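Local atomic coordinates of quinonprotein alcohol dehydrogenase-like protein (Bacteroides thetaiotaomicron VPI-5482, PDB entry 4R5O), a protein that is of unknown function but binds calcium and joins an immunoglobulin-like beta-sandwich domain to a seven-bladed beta-propeller of the YVTN repeat family. Residues 102-113 against 116-127. Residues are numbered along the deposited sequence; the frame is centred on the assembly and turned at random.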
# COMPACT_ATOMS: atom_id res chain seq x y z
N LYS A 102 -5.85 -12.74 -5.61
CA LYS A 102 -6.34 -13.77 -4.69
C LYS A 102 -6.14 -13.37 -3.21
O LYS A 102 -5.79 -14.21 -2.38
CB LYS A 102 -5.60 -15.10 -4.98
CG LYS A 102 -5.86 -15.64 -6.39
CD LYS A 102 -7.34 -15.89 -6.67
CE LYS A 102 -7.60 -16.26 -8.11
NZ LYS A 102 -9.05 -16.46 -8.37
N GLY A 103 -6.49 -12.13 -2.88
CA GLY A 103 -6.38 -11.59 -1.53
C GLY A 103 -6.20 -10.08 -1.51
O GLY A 103 -6.79 -9.37 -2.33
N PHE A 104 -5.38 -9.57 -0.56
CA PHE A 104 -5.13 -8.11 -0.47
C PHE A 104 -3.74 -7.80 0.06
O PHE A 104 -3.18 -8.59 0.82
CB PHE A 104 -6.17 -7.43 0.45
CG PHE A 104 -6.22 -8.00 1.86
CD1 PHE A 104 -5.34 -7.56 2.84
CD2 PHE A 104 -7.16 -8.96 2.20
CE1 PHE A 104 -5.38 -8.09 4.13
CE2 PHE A 104 -7.20 -9.50 3.49
CZ PHE A 104 -6.32 -9.05 4.45
N PHE A 105 -3.21 -6.61 -0.30
CA PHE A 105 -1.95 -6.11 0.26
C PHE A 105 -2.25 -5.42 1.57
O PHE A 105 -3.38 -5.01 1.79
CB PHE A 105 -1.18 -5.16 -0.70
CG PHE A 105 -0.84 -5.67 -2.10
CD1 PHE A 105 0.26 -6.51 -2.30
CD2 PHE A 105 -1.57 -5.25 -3.21
CE1 PHE A 105 0.59 -6.95 -3.58
CE2 PHE A 105 -1.23 -5.68 -4.49
CZ PHE A 105 -0.16 -6.52 -4.67
N TYR A 106 -1.30 -5.37 2.47
CA TYR A 106 -1.50 -4.65 3.72
C TYR A 106 -0.16 -4.03 4.05
O TYR A 106 0.88 -4.68 3.94
CB TYR A 106 -2.10 -5.50 4.87
CG TYR A 106 -1.27 -6.67 5.37
CD1 TYR A 106 -1.37 -7.92 4.79
CD2 TYR A 106 -0.45 -6.54 6.50
CE1 TYR A 106 -0.63 -9.01 5.26
CE2 TYR A 106 0.30 -7.61 6.98
CZ TYR A 106 0.20 -8.85 6.36
OH TYR A 106 0.93 -9.91 6.80
N VAL A 107 -0.19 -2.73 4.33
CA VAL A 107 0.99 -1.94 4.65
C VAL A 107 1.19 -2.05 6.17
O VAL A 107 0.36 -1.58 6.94
CB VAL A 107 0.83 -0.48 4.14
CG1 VAL A 107 2.07 0.37 4.47
CG2 VAL A 107 0.55 -0.46 2.65
N ALA A 108 2.25 -2.74 6.57
CA ALA A 108 2.65 -2.99 7.96
C ALA A 108 4.15 -3.18 8.00
O ALA A 108 4.72 -3.72 7.05
CB ALA A 108 1.92 -4.21 8.53
N ASP A 109 4.80 -2.68 9.05
CA ASP A 109 6.24 -2.64 9.31
C ASP A 109 6.96 -2.01 8.11
O ASP A 109 8.00 -2.49 7.67
CB ASP A 109 6.84 -4.03 9.67
CG ASP A 109 8.15 -4.01 10.49
OD1 ASP A 109 8.42 -2.98 11.18
OD2 ASP A 109 8.84 -5.03 10.53
N GLY A 110 6.39 -0.92 7.63
CA GLY A 110 6.92 -0.07 6.57
C GLY A 110 7.16 -0.70 5.23
O GLY A 110 8.10 -0.30 4.54
N THR A 111 6.31 -1.64 4.82
CA THR A 111 6.44 -2.32 3.51
C THR A 111 5.10 -2.91 3.06
O THR A 111 4.14 -2.95 3.84
CB THR A 111 7.54 -3.43 3.56
OG1 THR A 111 7.64 -4.06 2.27
CG2 THR A 111 7.29 -4.50 4.63
N PHE A 112 5.06 -3.42 1.82
CA PHE A 112 3.89 -4.10 1.27
C PHE A 112 3.94 -5.58 1.59
O PHE A 112 4.89 -6.25 1.20
CB PHE A 112 3.73 -3.90 -0.24
CG PHE A 112 3.44 -2.49 -0.70
CD1 PHE A 112 2.14 -2.03 -0.80
CD2 PHE A 112 4.47 -1.66 -1.11
CE1 PHE A 112 1.87 -0.74 -1.29
CE2 PHE A 112 4.20 -0.36 -1.58
CZ PHE A 112 2.91 0.09 -1.66
N ASN A 113 2.91 -6.07 2.31
CA ASN A 113 2.72 -7.47 2.69
C ASN A 113 1.46 -8.02 2.01
O ASN A 113 0.50 -7.26 1.82
CB ASN A 113 2.61 -7.59 4.21
CG ASN A 113 3.65 -6.81 4.96
OD1 ASN A 113 4.77 -7.26 5.17
ND2 ASN A 113 3.29 -5.62 5.41
N ASP A 116 -3.24 -13.92 1.23
CA ASP A 116 -4.04 -14.72 0.30
C ASP A 116 -5.31 -15.21 1.02
O ASP A 116 -5.22 -16.02 1.95
CB ASP A 116 -3.18 -15.87 -0.23
CG ASP A 116 -3.72 -16.58 -1.45
OD1 ASP A 116 -4.92 -16.91 -1.48
OD2 ASP A 116 -2.90 -16.89 -2.36
N THR A 117 -6.51 -14.73 0.61
CA THR A 117 -7.78 -15.12 1.22
C THR A 117 -8.17 -16.58 0.83
O THR A 117 -9.09 -17.13 1.45
CB THR A 117 -8.92 -14.15 0.84
OG1 THR A 117 -8.98 -14.04 -0.58
CG2 THR A 117 -8.75 -12.78 1.47
N GLU A 118 -7.49 -17.19 -0.16
CA GLU A 118 -7.77 -18.56 -0.58
C GLU A 118 -6.90 -19.54 0.20
O GLU A 118 -7.43 -20.53 0.71
CB GLU A 118 -7.57 -18.75 -2.09
CG GLU A 118 -8.70 -18.19 -2.93
CD GLU A 118 -8.63 -18.48 -4.43
OE1 GLU A 118 -7.55 -18.86 -4.93
OE2 GLU A 118 -9.67 -18.29 -5.10
N LYS A 119 -5.58 -19.26 0.30
CA LYS A 119 -4.61 -20.07 1.02
C LYS A 119 -4.57 -19.74 2.52
O LYS A 119 -3.93 -20.46 3.28
CB LYS A 119 -3.19 -19.89 0.43
CG LYS A 119 -3.05 -20.22 -1.06
CD LYS A 119 -1.65 -19.93 -1.58
CE LYS A 119 -1.50 -20.27 -3.04
NZ LYS A 119 -0.12 -20.02 -3.56
N LYS A 120 -5.22 -18.63 2.96
CA LYS A 120 -5.19 -18.10 4.35
C LYS A 120 -3.72 -17.97 4.81
O LYS A 120 -3.36 -18.37 5.93
CB LYS A 120 -6.01 -18.96 5.34
CG LYS A 120 -7.54 -18.84 5.20
CD LYS A 120 -8.24 -19.51 6.40
CE LYS A 120 -9.72 -19.22 6.56
NZ LYS A 120 -10.56 -19.79 5.48
N THR A 121 -2.87 -17.45 3.90
CA THR A 121 -1.43 -17.31 4.11
C THR A 121 -1.00 -15.87 3.87
O THR A 121 -1.42 -15.25 2.89
CB THR A 121 -0.66 -18.28 3.16
OG1 THR A 121 -1.06 -19.62 3.47
CG2 THR A 121 0.85 -18.16 3.29
N ALA A 122 -0.13 -15.38 4.77
CA ALA A 122 0.48 -14.07 4.74
C ALA A 122 1.90 -14.13 4.22
O ALA A 122 2.64 -15.02 4.62
CB ALA A 122 0.47 -13.46 6.12
N TYR A 123 2.27 -13.21 3.34
CA TYR A 123 3.62 -13.10 2.79
C TYR A 123 4.15 -11.74 3.21
O TYR A 123 3.59 -10.72 2.83
CB TYR A 123 3.63 -13.30 1.27
CG TYR A 123 3.01 -14.59 0.81
CD1 TYR A 123 3.75 -15.77 0.77
CD2 TYR A 123 1.68 -14.64 0.40
CE1 TYR A 123 3.18 -16.97 0.35
CE2 TYR A 123 1.09 -15.84 -0.01
CZ TYR A 123 1.85 -17.00 -0.03
OH TYR A 123 1.27 -18.18 -0.43
N GLN A 124 5.15 -11.73 4.09
CA GLN A 124 5.68 -10.49 4.61
C GLN A 124 6.75 -9.91 3.70
O GLN A 124 7.60 -10.64 3.21
CB GLN A 124 6.27 -10.69 6.02
CG GLN A 124 5.22 -10.98 7.09
CD GLN A 124 5.81 -11.06 8.47
OE1 GLN A 124 7.04 -11.10 8.67
NE2 GLN A 124 4.95 -11.09 9.48
N ASP A 125 6.68 -8.59 3.49
CA ASP A 125 7.63 -7.76 2.75
C ASP A 125 7.81 -8.29 1.31
O ASP A 125 8.90 -8.60 0.87
CB ASP A 125 8.98 -7.70 3.50
CG ASP A 125 9.96 -6.66 3.02
OD1 ASP A 125 9.56 -5.77 2.24
OD2 ASP A 125 11.14 -6.71 3.47
N CYS A 126 6.72 -8.31 0.57
CA CYS A 126 6.67 -8.69 -0.83
C CYS A 126 7.34 -7.61 -1.68
O CYS A 126 7.71 -7.84 -2.83
CB CYS A 126 5.22 -8.92 -1.25
SG CYS A 126 4.44 -10.35 -0.46
N TYR A 127 7.46 -6.40 -1.13
CA TYR A 127 8.05 -5.29 -1.87
C TYR A 127 9.54 -5.55 -2.07
O TYR A 127 10.03 -5.41 -3.18
CB TYR A 127 7.80 -3.95 -1.16
CG TYR A 127 8.39 -2.79 -1.92
CD1 TYR A 127 7.73 -2.24 -3.02
CD2 TYR A 127 9.64 -2.28 -1.58
CE1 TYR A 127 8.30 -1.20 -3.76
CE2 TYR A 127 10.22 -1.25 -2.31
CZ TYR A 127 9.55 -0.70 -3.38
OH TYR A 127 10.16 0.32 -4.04
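The rings of F112 and Y127 meet obliquely, F112 CD2 lying 3.8 Å from Y127 CD1, while F153 lies nearly parallel to the F112 ring. The Y106 ring carries N113 CB over one face, offset toward the rim, and its OH reaches A122 CB at 3.6 Å. F104 brings CE2 to the methyl of T117, with Y387 and Y115 packed around the same ring. N113 OD1 accepts from D125 N at 2.9 Å, fairly straight (160° at the hydrogen) but tilted from the carbonyl plane; its ND2 donates to the carbonyls of Y106 and A108, so three bonds fix the amide's rotation. An alanine here would remove all three and is likely to leave D125 N without its acceptor, freeing the chain before the helix to shift. Next to it, T111 has OG1 opposite its own backbone N (chi1 -180°), where it donates to D125 OD1 at 2.6 Å, approaching from above the carboxylate plane. That oxygen also caps A128 N weakly, marking D125 as the N-cap of helix 126-129, and C126 N donates to F112 O at 2.8 Å. At the far end, D116 OD1 accepts from E118 N (an Asx turn) and from K119 N (extending it to an Asx motif); K120 and T121 face D116 as a G1 beta bulge. The antiparallel order 121-123, 111-116, 103-108, 422-424 fits a propeller blade closed by the chain's C-terminal strand.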